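Local coordinates for protein mannitol dehydrogenase (Pseudomonas fluorescens, PDB 1LJ8) that binds NAD and, as a mannitol 2-dehydrogenase, probably interconverts D-mannitol and D-fructose, at residues D190-N195 and E292-I296; G297-S302 and Y334-T340; S223-V229 and W264-F270. All blocks are in the same frame, centred on the assembly; numbering follows the deposited sequence.

How the contacts relate
Contact 1 lies at the NAD site, where Asp190 and Asn191 hold the cofactor and helix 289-313 comes up against their loop. Contact 2 carries on along that same helix, its centre about 13 Å from that of contact 1; Lys295 NZ and Asn300 OD1, 2.8 Å apart and probably hydrogen-bonded, link the two. On the Rossmann-domain side contact 3 has its centre about 11 Å from that of contact 1, and Asn195 OD1 probably accepts from Ala227 N at 2.9 Å. The Val229 side chain comes within about 4 Å of NAD, nearest atoms. Contacts 2 and 3 do not touch, their centres being about 23 Å apart, and contact 1 lies between them.

Contact 1. Residues D190-N195 and E292-I296; sequences DNLPHN and EEMKI. With NAD (nicotinamide-adenine-dinucleotide), chain B.
Lys295 NZ donates to Asn191 OD1 over 2.9 Å. The lysine crosses the asparagine side chain at about a right angle, and its nitrogen sits above the carbonyl plane (57° out of it), not on a lone pair; Asn300 OD1 is a second partner of NZ. Water 1 bonds to the same Asn191 OD1 and, at 2.6 Å, to Glu292 OE1, a second tie between loop and helix. At the other end of the amide ND2 bonds to Glu133 OE2, fixing its rotation. Packing is tight here: with CG anti to the carbonyl carbon (chi1 -72°), the Asn191 amide lies by the nicotinamide ring while its CB rests on Ile296 CD1 at 3.6 Å. Pro193 lies against the helix, its CG meeting Ile296 CG2 at 4.2 Å. Glu292 bends at chi2 and brings its CG against two backbone oxygens, 3.1 Å from Pro193 O and slightly farther from Leu192 O. This loop follows strand 185-188 at the edge of the Rossmann sheet, and its inverse gamma turn centred on Asn191 faces the cofactor: Asn191 N donates to NAD O2D at 2.9 Å, and NAD O2D donates to Asp190 OD1 at 2.8 Å, while Asp190 OD2 is held by Tyr136 OH. Its other flank meets helix 289-313 of the C-terminal domain. A leucine in place of Asn191 removes both amide ends and would probably leave Lys295 NZ and Glu133 OE2 without the partner they share. On the sparser, partly exposed side His194 NE2 donates almost straight (171°) to Glu293 OE2 at 2.6 Å, essentially their one touch. The carboxylate lies at the ring edge, nearly coplanar with the imidazole, and offers its anti lone pair; its charge may favour a protonated histidine.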
loop_
_atom_site.group_PDB
_atom_site.type_symbol
_atom_site.label_atom_id
_atom_site.label_comp_id
_atom_site.label_asym_id
_atom_site.label_seq_id
_atom_site.Cartn_x
_atom_site.Cartn_y
_atom_site.Cartn_z
ATOM N N ASP A 190 5.737 0.698 0.793
ATOM C CA ASP A 190 4.660 -0.191 0.348
ATOM C C ASP A 190 4.520 -1.444 1.217
ATOM O O ASP A 190 5.443 -1.823 1.939
ATOM C CB ASP A 190 4.882 -0.615 -1.123
ATOM C CG ASP A 190 4.576 0.532 -2.108
ATOM O OD1 ASP A 190 3.378 0.931 -2.143
ATOM O OD2 ASP A 190 5.514 0.996 -2.851
ATOM N N ASN A 191 3.366 -2.091 1.102
ATOM C CA ASN A 191 3.063 -3.282 1.885
ATOM C C ASN A 191 3.673 -4.549 1.300
ATOM O O ASN A 191 2.961 -5.325 0.663
ATOM C CB ASN A 191 1.547 -3.457 1.932
ATOM C CG ASN A 191 0.861 -2.431 2.800
ATOM O OD1 ASN A 191 1.430 -1.933 3.789
ATOM N ND2 ASN A 191 -0.411 -2.182 2.501
ATOM N N LEU A 192 4.953 -4.774 1.551
ATOM C CA LEU A 192 5.631 -5.995 1.093
ATOM C C LEU A 192 6.320 -6.459 2.364
ATOM O O LEU A 192 6.831 -5.638 3.113
ATOM C CB LEU A 192 6.704 -5.707 0.019
ATOM C CG LEU A 192 6.087 -5.551 -1.388
ATOM C CD1 LEU A 192 5.583 -4.103 -1.578
ATOM C CD2 LEU A 192 7.168 -5.871 -2.462
ATOM N N PRO A 193 6.377 -7.769 2.597
ATOM C CA PRO A 193 7.029 -8.252 3.822
ATOM C C PRO A 193 8.435 -7.660 4.091
ATOM O O PRO A 193 8.760 -7.239 5.219
ATOM C CB PRO A 193 7.047 -9.759 3.597
ATOM C CG PRO A 193 5.746 -10.010 2.893
ATOM C CD PRO A 193 5.672 -8.863 1.893
ATOM N N HIS A 194 9.302 -7.702 3.084
ATOM C CA HIS A 194 10.636 -7.134 3.220
ATOM C C HIS A 194 10.689 -6.064 2.109
ATOM O O HIS A 194 11.362 -6.246 1.095
ATOM C CB HIS A 194 11.724 -8.196 2.947
ATOM C CG HIS A 194 11.710 -9.351 3.915
ATOM N ND1 HIS A 194 12.545 -10.446 3.771
ATOM C CD2 HIS A 194 10.907 -9.625 4.977
ATOM C CE1 HIS A 194 12.241 -11.351 4.693
ATOM N NE2 HIS A 194 11.252 -10.880 5.437
ATOM N N ASN A 195 10.007 -4.942 2.319
ATOM C CA ASN A 195 9.944 -3.932 1.254
ATOM C C ASN A 195 11.275 -3.341 0.808
ATOM O O ASN A 195 11.470 -3.111 -0.407
ATOM C CB ASN A 195 8.928 -2.845 1.594
ATOM C CG ASN A 195 9.066 -2.306 3.004
ATOM O OD1 ASN A 195 10.144 -2.310 3.609
ATOM N ND2 ASN A 195 7.947 -1.804 3.538
ATOM N N GLU A 292 7.169 -6.193 10.114
ATOM C CA GLU A 292 6.457 -6.010 8.832
ATOM C C GLU A 292 5.810 -7.348 8.432
ATOM O O GLU A 292 4.699 -7.372 7.899
ATOM C CB GLU A 292 7.413 -5.506 7.730
ATOM C CG GLU A 292 6.701 -5.212 6.360
ATOM C CD GLU A 292 5.562 -4.143 6.405
ATOM O OE1 GLU A 292 5.041 -3.774 5.310
ATOM O OE2 GLU A 292 5.176 -3.651 7.492
ATOM N N GLU A 293 6.486 -8.474 8.684
ATOM C CA GLU A 293 5.884 -9.787 8.344
ATOM C C GLU A 293 4.582 -9.961 9.121
ATOM O O GLU A 293 3.568 -10.454 8.581
ATOM C CB GLU A 293 6.847 -10.947 8.701
ATOM C CG GLU A 293 7.986 -11.084 7.710
ATOM C CD GLU A 293 9.153 -11.924 8.233
ATOM O OE1 GLU A 293 8.992 -12.572 9.295
ATOM O OE2 GLU A 293 10.224 -11.917 7.565
HETATM N N MSE A 294 4.637 -9.588 10.394
HETATM C CA MSE A 294 3.491 -9.651 11.294
HETATM C C MSE A 294 2.302 -8.807 10.823
HETATM O O MSE A 294 1.136 -9.257 10.785
HETATM C CB MSE A 294 3.883 -9.139 12.687
HETATM C CG MSE A 294 2.717 -9.054 13.636
HETATM SE SE MSE A 294 3.184 -7.914 15.215
HETATM C CE MSE A 294 3.051 -6.160 14.397
ATOM N N LYS A 295 2.583 -7.562 10.474
ATOM C CA LYS A 295 1.498 -6.688 10.040
ATOM C C LYS A 295 0.914 -7.143 8.713
ATOM O O LYS A 295 -0.312 -7.153 8.515
ATOM C CB LYS A 295 2.035 -5.266 9.913
ATOM C CG LYS A 295 0.939 -4.306 9.437
ATOM C CD LYS A 295 1.327 -3.641 8.191
ATOM C CE LYS A 295 0.264 -2.613 7.763
ATOM N NZ LYS A 295 0.124 -2.654 6.260
ATOM N N ILE A 296 1.783 -7.507 7.777
ATOM C CA ILE A 296 1.291 -7.958 6.469
ATOM C C ILE A 296 0.457 -9.255 6.633
ATOM O O ILE A 296 -0.634 -9.402 6.053
ATOM C CB ILE A 296 2.461 -8.245 5.496
ATOM C CG1 ILE A 296 3.216 -6.931 5.147
ATOM C CG2 ILE A 296 1.905 -8.909 4.219
ATOM C CD1 ILE A 296 2.392 -5.980 4.312
HETATM P PA NAD B . -3.702 5.496 -4.056
HETATM O O1A NAD B . -4.523 4.779 -4.998
HETATM O O2A NAD B . -4.161 6.722 -3.344
HETATM O O5B NAD B . -2.327 5.928 -4.742
HETATM C C5B NAD B . -1.502 4.921 -5.406
HETATM C C4B NAD B . -0.404 5.816 -6.015
HETATM O O4B NAD B . 0.558 4.905 -6.691
HETATM C C3B NAD B . -0.853 6.751 -7.194
HETATM O O3B NAD B . -0.054 7.943 -7.087
HETATM C C2B NAD B . -0.538 5.912 -8.441
HETATM O O2B NAD B . -0.385 6.696 -9.618
HETATM C C1B NAD B . 0.787 5.293 -8.040
HETATM N N9A NAD B . 1.164 4.121 -8.765
HETATM C C8A NAD B . 0.464 2.971 -9.070
HETATM N N7A NAD B . 1.193 2.099 -9.728
HETATM C C5A NAD B . 2.427 2.717 -9.855
HETATM C C6A NAD B . 3.597 2.240 -10.456
HETATM N N6A NAD B . 3.750 1.045 -11.029
HETATM N N1A NAD B . 4.707 3.073 -10.463
HETATM C C2A NAD B . 4.667 4.340 -9.883
HETATM N N3A NAD B . 3.523 4.827 -9.261
HETATM C C4A NAD B . 2.424 3.962 -9.283
HETATM O O3 NAD B . -3.231 4.413 -2.996
HETATM P PN NAD B . -2.772 4.554 -1.462
HETATM O O1N NAD B . -3.936 4.345 -0.595
HETATM O O2N NAD B . -2.047 5.821 -1.340
HETATM O O5D NAD B . -1.847 3.291 -1.269
HETATM C C5D NAD B . -0.624 3.261 -1.993
HETATM C C4D NAD B . 0.190 2.224 -1.353
HETATM O O4D NAD B . 0.661 2.572 -0.034
HETATM C C3D NAD B . -0.416 0.781 -1.210
HETATM O O3D NAD B . -0.416 0.068 -2.442
HETATM C C2D NAD B . 0.393 0.173 -0.081
HETATM O O2D NAD B . 1.566 -0.465 -0.568
HETATM C C1D NAD B . 0.719 1.393 0.817
HETATM N N1N NAD B . -0.167 1.543 1.988
HETATM C C2N NAD B . -1.496 2.002 1.944
HETATM C C3N NAD B . -2.217 1.995 3.110
HETATM C C7N NAD B . -3.685 2.459 3.071
HETATM O O7N NAD B . -4.368 2.249 4.084
HETATM N N7N NAD B . -4.211 2.980 1.982
HETATM C C4N NAD B . -1.626 1.502 4.373
HETATM C C5N NAD B . -0.262 1.081 4.369
HETATM C C6N NAD B . 0.502 1.090 3.168
HETATM O O HOH W 1 3.187 -2.036 5.859
#

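Contact 2. Residues G297-S302 and Y334-T340; sequences GLLNGS and YMDLDVT
Leu298 crosses Val339 obliquely and presses its CD2 branch against Val339 CG1 at 3.5 Å, closer than usual for two carbons. The same methyl meets Met335 CB at 3.8 Å, so one leucine branch is shared by two residues of the opposing helix. Met335, a selenomethionine, runs its CG past Ser302 OG at 3.2 Å, with SE also near that oxygen. The serine hydroxyl does not bond across the contact; it turns back along its own helix and donates to Leu298 O at 2.8 Å, an oxygen that also accepts from Ser302 N. The segments 297-302 and 334-339 of helices 289-313 and 325-339, both in the C-terminal domain, cross at 114°, their axes 10.2 Å apart. A wide pi-type turn lets Tyr334 O take bonds from both Asp338 N and Val339 N, and Tyr334 and Val339 both leave the backbone toward the other helix. With CG anti to the backbone N (chi1 177°), the Tyr334 ring approaches the two glycines obliquely, CE2 lying 3.9 Å from Gly301 O. Its hydroxyl donates to water 2, which donates to Gly297 O, and it accepts a weak bond from water 3, itself bonded to Gly301 O.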
loop_
_atom_site.group_PDB
_atom_site.type_symbol
_atom_site.label_atom_id
_atom_site.label_comp_id
_atom_site.label_asym_id
_atom_site.label_seq_id
_atom_site.Cartn_x
_atom_site.Cartn_y
_atom_site.Cartn_z
ATOM N N GLY A 297 0.956 -10.193 7.437
ATOM C CA GLY A 297 0.242 -11.464 7.595
ATOM C C GLY A 297 -1.104 -11.366 8.282
ATOM O O GLY A 297 -2.099 -11.996 7.885
ATOM N N LEU A 298 -1.132 -10.570 9.336
ATOM C CA LEU A 298 -2.331 -10.393 10.138
ATOM C C LEU A 298 -3.252 -9.280 9.679
ATOM O O LEU A 298 -4.451 -9.508 9.540
ATOM C CB LEU A 298 -1.936 -10.148 11.626
ATOM C CG LEU A 298 -1.239 -11.352 12.301
ATOM C CD1 LEU A 298 -0.758 -10.894 13.740
ATOM C CD2 LEU A 298 -2.229 -12.549 12.392
ATOM N N LEU A 299 -2.726 -8.078 9.460
ATOM C CA LEU A 299 -3.634 -6.984 9.079
ATOM C C LEU A 299 -4.024 -7.109 7.616
ATOM O O LEU A 299 -5.209 -7.253 7.287
ATOM C CB LEU A 299 -2.980 -5.614 9.355
ATOM C CG LEU A 299 -3.909 -4.391 9.294
ATOM C CD1 LEU A 299 -3.205 -3.197 10.008
ATOM C CD2 LEU A 299 -4.210 -4.022 7.795
ATOM N N ASN A 300 -3.037 -7.114 6.715
ATOM C CA ASN A 300 -3.414 -7.202 5.300
ATOM C C ASN A 300 -4.019 -8.543 4.941
ATOM O O ASN A 300 -4.917 -8.616 4.118
ATOM C CB ASN A 300 -2.199 -6.857 4.435
ATOM C CG ASN A 300 -1.704 -5.430 4.720
ATOM O OD1 ASN A 300 -0.738 -5.221 5.460
ATOM N ND2 ASN A 300 -2.381 -4.442 4.150
ATOM N N GLY A 301 -3.508 -9.622 5.537
ATOM C CA GLY A 301 -4.088 -10.915 5.287
ATOM C C GLY A 301 -5.552 -10.913 5.715
ATOM O O GLY A 301 -6.390 -11.446 4.994
ATOM N N SER A 302 -5.878 -10.341 6.886
ATOM C CA SER A 302 -7.278 -10.320 7.329
ATOM C C SER A 302 -8.123 -9.441 6.409
ATOM O O SER A 302 -9.289 -9.777 6.114
ATOM C CB SER A 302 -7.370 -9.795 8.781
ATOM O OG SER A 302 -6.883 -10.800 9.651
ATOM N N TYR A 334 -8.820 -17.232 11.211
ATOM C CA TYR A 334 -7.733 -17.123 10.249
ATOM C C TYR A 334 -6.462 -16.602 10.937
ATOM O O TYR A 334 -5.356 -17.187 10.767
ATOM C CB TYR A 334 -8.148 -16.187 9.085
ATOM C CG TYR A 334 -7.059 -15.961 8.073
ATOM C CD1 TYR A 334 -6.739 -16.946 7.140
ATOM C CD2 TYR A 334 -6.350 -14.755 8.033
ATOM C CE1 TYR A 334 -5.743 -16.756 6.203
ATOM C CE2 TYR A 334 -5.348 -14.543 7.050
ATOM C CZ TYR A 334 -5.060 -15.561 6.148
ATOM O OH TYR A 334 -4.088 -15.442 5.178
HETATM N N MSE A 335 -6.586 -15.523 11.727
HETATM C CA MSE A 335 -5.418 -14.937 12.425
HETATM C C MSE A 335 -4.831 -15.919 13.468
HETATM O O MSE A 335 -3.617 -16.135 13.529
HETATM C CB MSE A 335 -5.799 -13.650 13.176
HETATM C CG MSE A 335 -6.093 -12.497 12.255
HETATM SE SE MSE A 335 -6.116 -10.810 13.235
HETATM C CE MSE A 335 -7.547 -11.178 14.496
ATOM N N ASP A 336 -5.706 -16.496 14.283
ATOM C CA ASP A 336 -5.231 -17.378 15.353
ATOM C C ASP A 336 -4.721 -18.737 14.930
ATOM O O ASP A 336 -3.693 -19.197 15.435
ATOM C CB ASP A 336 -6.330 -17.632 16.403
ATOM C CG ASP A 336 -6.748 -16.385 17.144
ATOM O OD1 ASP A 336 -5.993 -15.397 17.212
ATOM O OD2 ASP A 336 -7.871 -16.376 17.686
ATOM N N LEU A 337 -5.416 -19.379 13.991
ATOM C CA LEU A 337 -5.036 -20.743 13.617
ATOM C C LEU A 337 -4.153 -20.880 12.395
ATOM O O LEU A 337 -3.355 -21.817 12.295
ATOM C CB LEU A 337 -6.286 -21.571 13.379
ATOM C CG LEU A 337 -7.317 -21.542 14.517
ATOM C CD1 LEU A 337 -8.598 -22.216 14.045
ATOM C CD2 LEU A 337 -6.730 -22.256 15.752
ATOM N N ASP A 338 -4.271 -19.932 11.462
ATOM C CA ASP A 338 -3.499 -20.060 10.230
ATOM C C ASP A 338 -2.253 -19.208 10.180
ATOM O O ASP A 338 -1.187 -19.711 9.820
ATOM C CB ASP A 338 -4.399 -19.764 9.000
ATOM C CG ASP A 338 -5.626 -20.703 8.925
ATOM O OD1 ASP A 338 -5.489 -21.871 9.382
ATOM O OD2 ASP A 338 -6.708 -20.291 8.410
ATOM N N VAL A 339 -2.374 -17.939 10.563
ATOM C CA VAL A 339 -1.219 -17.044 10.484
ATOM C C VAL A 339 -0.294 -17.050 11.699
ATOM O O VAL A 339 0.912 -17.157 11.552
ATOM C CB VAL A 339 -1.707 -15.544 10.227
ATOM C CG1 VAL A 339 -0.488 -14.584 10.180
ATOM C CG2 VAL A 339 -2.552 -15.492 8.902
ATOM N N THR A 340 -0.868 -16.926 12.894
ATOM C CA THR A 340 -0.050 -16.806 14.103
ATOM C C THR A 340 1.058 -17.820 14.281
ATOM O O THR A 340 2.206 -17.441 14.571
ATOM C CB THR A 340 -0.970 -16.732 15.385
ATOM O OG1 THR A 340 -1.725 -15.507 15.350
ATOM C CG2 THR A 340 -0.118 -16.722 16.655
HETATM O O HOH W 2 -2.073 -13.819 5.704
HETATM O O HOH W 3 -5.749 -13.712 3.473
#

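Contact 3. Residues S223-V229 and W264-F270; sequences SFPNAMV and WVLEDKF
Strands 227-230 and 263-266 form the antiparallel pair of a small three-stranded mixed sheet in the Rossmann domain, completed by strand 283-284. Met228 and Val265 are its hydrogen-bonded pair: Met228 N donates to Val265 O at 2.9 Å and Val265 N to Met228 O at 3.0 Å, both in the carbonyl plane. Their side chains share one face, and Met228 reaches helix 289-313 from it. Ala227, Val229, Trp264 and Leu266 occupy the other face. There Ala227 CB sits at the indole edge in the ring plane, Leu266 CD1 lies over one face of the ring, and Val229 runs beside Trp264, its CG1 3.7 Å from NE1. Next along, Glu267 N donates to Asn226 O at 3.2 Å. Glu267 extends alongside Asn226, pointing the same way, with amide and carboxylate planes almost perpendicular (87°). Its OE1 takes Asn226 ND2 at 3.0 Å, on the syn side but tilted 30° from the carboxylate plane, while Asn226 N comes from above that plane, likewise at 3.0 Å. Lys269 NZ adds a salt bridge to the same oxygen. Asn226 OD1 accepts from Ala197 N, and Glu267 OE2 from Val288 N. Farther out, Ser223 OG donates to Lys269 O at 2.8 Å, and Pro225 CG touches Phe270 CZ at 4.0 Å. With three donors on one oxygen and a backbone N-H on the other, the buried Glu267 carboxylate is probably stabilised in its ionised form.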
loop_
_atom_site.group_PDB
_atom_site.type_symbol
_atom_site.label_atom_id
_atom_site.label_comp_id
_atom_site.label_asym_id
_atom_site.label_seq_id
_atom_site.Cartn_x
_atom_site.Cartn_y
_atom_site.Cartn_z
ATOM N N SER A 223 21.260 2.699 -0.238
ATOM C CA SER A 223 20.686 1.876 0.845
ATOM C C SER A 223 19.153 1.735 0.582
ATOM O O SER A 223 18.526 2.577 -0.083
ATOM C CB SER A 223 20.925 2.520 2.214
ATOM O OG SER A 223 20.495 3.861 2.196
ATOM N N PHE A 224 18.576 0.668 1.135
ATOM C CA PHE A 224 17.187 0.279 0.894
ATOM C C PHE A 224 16.607 -0.205 2.216
ATOM O O PHE A 224 16.420 -1.397 2.413
ATOM C CB PHE A 224 17.169 -0.877 -0.117
ATOM C CG PHE A 224 17.836 -0.537 -1.436
ATOM C CD1 PHE A 224 19.197 -0.793 -1.639
ATOM C CD2 PHE A 224 17.080 -0.005 -2.487
ATOM C CE1 PHE A 224 19.819 -0.536 -2.888
ATOM C CE2 PHE A 224 17.682 0.267 -3.775
ATOM C CZ PHE A 224 19.067 -0.010 -3.957
ATOM N N PRO A 225 16.323 0.734 3.126
ATOM C CA PRO A 225 15.776 0.337 4.432
ATOM C C PRO A 225 14.438 -0.387 4.371
ATOM O O PRO A 225 13.568 -0.050 3.563
ATOM C CB PRO A 225 15.693 1.674 5.206
ATOM C CG PRO A 225 15.438 2.698 4.074
ATOM C CD PRO A 225 16.419 2.192 2.981
ATOM N N ASN A 226 14.282 -1.436 5.182
ATOM C CA ASN A 226 12.979 -2.054 5.250
ATOM C C ASN A 226 12.205 -1.246 6.272
ATOM O O ASN A 226 12.798 -0.576 7.110
ATOM C CB ASN A 226 13.046 -3.496 5.765
ATOM C CG ASN A 226 13.769 -4.404 4.793
ATOM O OD1 ASN A 226 13.242 -4.742 3.713
ATOM N ND2 ASN A 226 14.985 -4.806 5.155
ATOM N N ALA A 227 10.879 -1.324 6.186
ATOM C CA ALA A 227 10.032 -0.621 7.150
ATOM C C ALA A 227 8.710 -1.313 7.345
ATOM O O ALA A 227 8.248 -2.053 6.490
ATOM C CB ALA A 227 9.734 0.851 6.658
HETATM N N MSE A 228 8.108 -1.039 8.500
HETATM C CA MSE A 228 6.756 -1.445 8.733
HETATM C C MSE A 228 6.001 -0.106 8.735
HETATM O O MSE A 228 6.308 0.768 9.561
HETATM C CB MSE A 228 6.585 -2.052 10.102
HETATM C CG MSE A 228 5.267 -2.721 10.079
HETATM SE SE MSE A 228 4.107 -1.717 11.095
HETATM C CE MSE A 228 4.530 -3.019 12.270
ATOM N N VAL A 229 5.055 0.080 7.816
ATOM C CA VAL A 229 4.318 1.341 7.734
ATOM C C VAL A 229 2.862 1.026 7.977
ATOM O O VAL A 229 2.318 0.080 7.388
ATOM C CB VAL A 229 4.548 2.005 6.347
ATOM C CG1 VAL A 229 6.092 2.296 6.213
ATOM C CG2 VAL A 229 4.038 1.102 5.203
ATOM N N TRP A 264 5.245 3.891 12.426
ATOM C CA TRP A 264 6.290 3.755 11.393
ATOM C C TRP A 264 7.511 3.200 12.135
ATOM O O TRP A 264 8.009 3.844 13.050
ATOM C CB TRP A 264 6.639 5.148 10.848
ATOM C CG TRP A 264 7.481 5.149 9.597
ATOM C CD1 TRP A 264 7.987 4.070 8.934
ATOM C CD2 TRP A 264 7.872 6.309 8.855
ATOM N NE1 TRP A 264 8.670 4.495 7.795
ATOM C CE2 TRP A 264 8.612 5.863 7.734
ATOM C CE3 TRP A 264 7.661 7.689 9.027
ATOM C CZ2 TRP A 264 9.144 6.753 6.785
ATOM C CZ3 TRP A 264 8.188 8.587 8.081
ATOM C CH2 TRP A 264 8.927 8.108 6.965
ATOM N N VAL A 265 7.948 2.005 11.760
ATOM C CA VAL A 265 9.165 1.466 12.343
ATOM C C VAL A 265 10.104 1.299 11.126
ATOM O O VAL A 265 9.731 0.662 10.144
ATOM C CB VAL A 265 8.938 0.120 13.002
ATOM C CG1 VAL A 265 10.294 -0.279 13.688
ATOM C CG2 VAL A 265 7.794 0.216 14.036
ATOM N N LEU A 266 11.280 1.906 11.208
ATOM C CA LEU A 266 12.252 1.939 10.104
ATOM C C LEU A 266 13.603 1.378 10.500
ATOM O O LEU A 266 14.022 1.492 11.652
ATOM C CB LEU A 266 12.563 3.414 9.708
ATOM C CG LEU A 266 12.107 4.197 8.495
ATOM C CD1 LEU A 266 12.515 5.676 8.603
ATOM C CD2 LEU A 266 12.662 3.554 7.244
ATOM N N GLU A 267 14.307 0.841 9.512
ATOM C CA GLU A 267 15.688 0.447 9.725
ATOM C C GLU A 267 16.490 1.729 9.412
ATOM O O GLU A 267 16.230 2.404 8.405
ATOM C CB GLU A 267 16.079 -0.684 8.783
ATOM C CG GLU A 267 15.396 -1.983 9.201
ATOM C CD GLU A 267 15.622 -3.104 8.235
ATOM O OE1 GLU A 267 16.159 -2.869 7.089
ATOM O OE2 GLU A 267 15.240 -4.218 8.634
ATOM N N ASP A 268 17.435 2.095 10.267
ATOM C CA ASP A 268 18.192 3.327 10.055
ATOM C C ASP A 268 19.338 3.140 9.075
ATOM O O ASP A 268 20.524 3.134 9.464
ATOM C CB ASP A 268 18.716 3.832 11.401
ATOM C CG ASP A 268 19.017 5.327 11.403
ATOM O OD1 ASP A 268 18.979 5.988 10.339
ATOM O OD2 ASP A 268 19.323 5.845 12.495
ATOM N N LYS A 269 18.979 3.028 7.798
ATOM C CA LYS A 269 19.940 2.779 6.721
ATOM C C LYS A 269 19.768 3.841 5.651
ATOM O O LYS A 269 19.098 3.600 4.638
ATOM C CB LYS A 269 19.662 1.399 6.115
ATOM C CG LYS A 269 19.863 0.227 7.052
ATOM C CD LYS A 269 19.461 -1.110 6.389
ATOM C CE LYS A 269 19.566 -2.252 7.382
ATOM N NZ LYS A 269 19.050 -3.521 6.733
ATOM N N PHE A 270 20.371 5.013 5.873
ATOM C CA PHE A 270 20.238 6.147 4.945
ATOM C C PHE A 270 21.645 6.595 4.591
ATOM O O PHE A 270 22.407 6.998 5.471
ATOM C CB PHE A 270 19.457 7.280 5.624
ATOM C CG PHE A 270 18.012 6.961 5.837
ATOM C CD1 PHE A 270 17.616 6.071 6.849
ATOM C CD2 PHE A 270 17.046 7.437 4.952
ATOM C CE1 PHE A 270 16.287 5.648 6.959
ATOM C CE2 PHE A 270 15.739 7.034 5.046
ATOM C CZ PHE A 270 15.331 6.123 6.050
HETATM O O HOH W 4 18.031 -3.502 3.605
#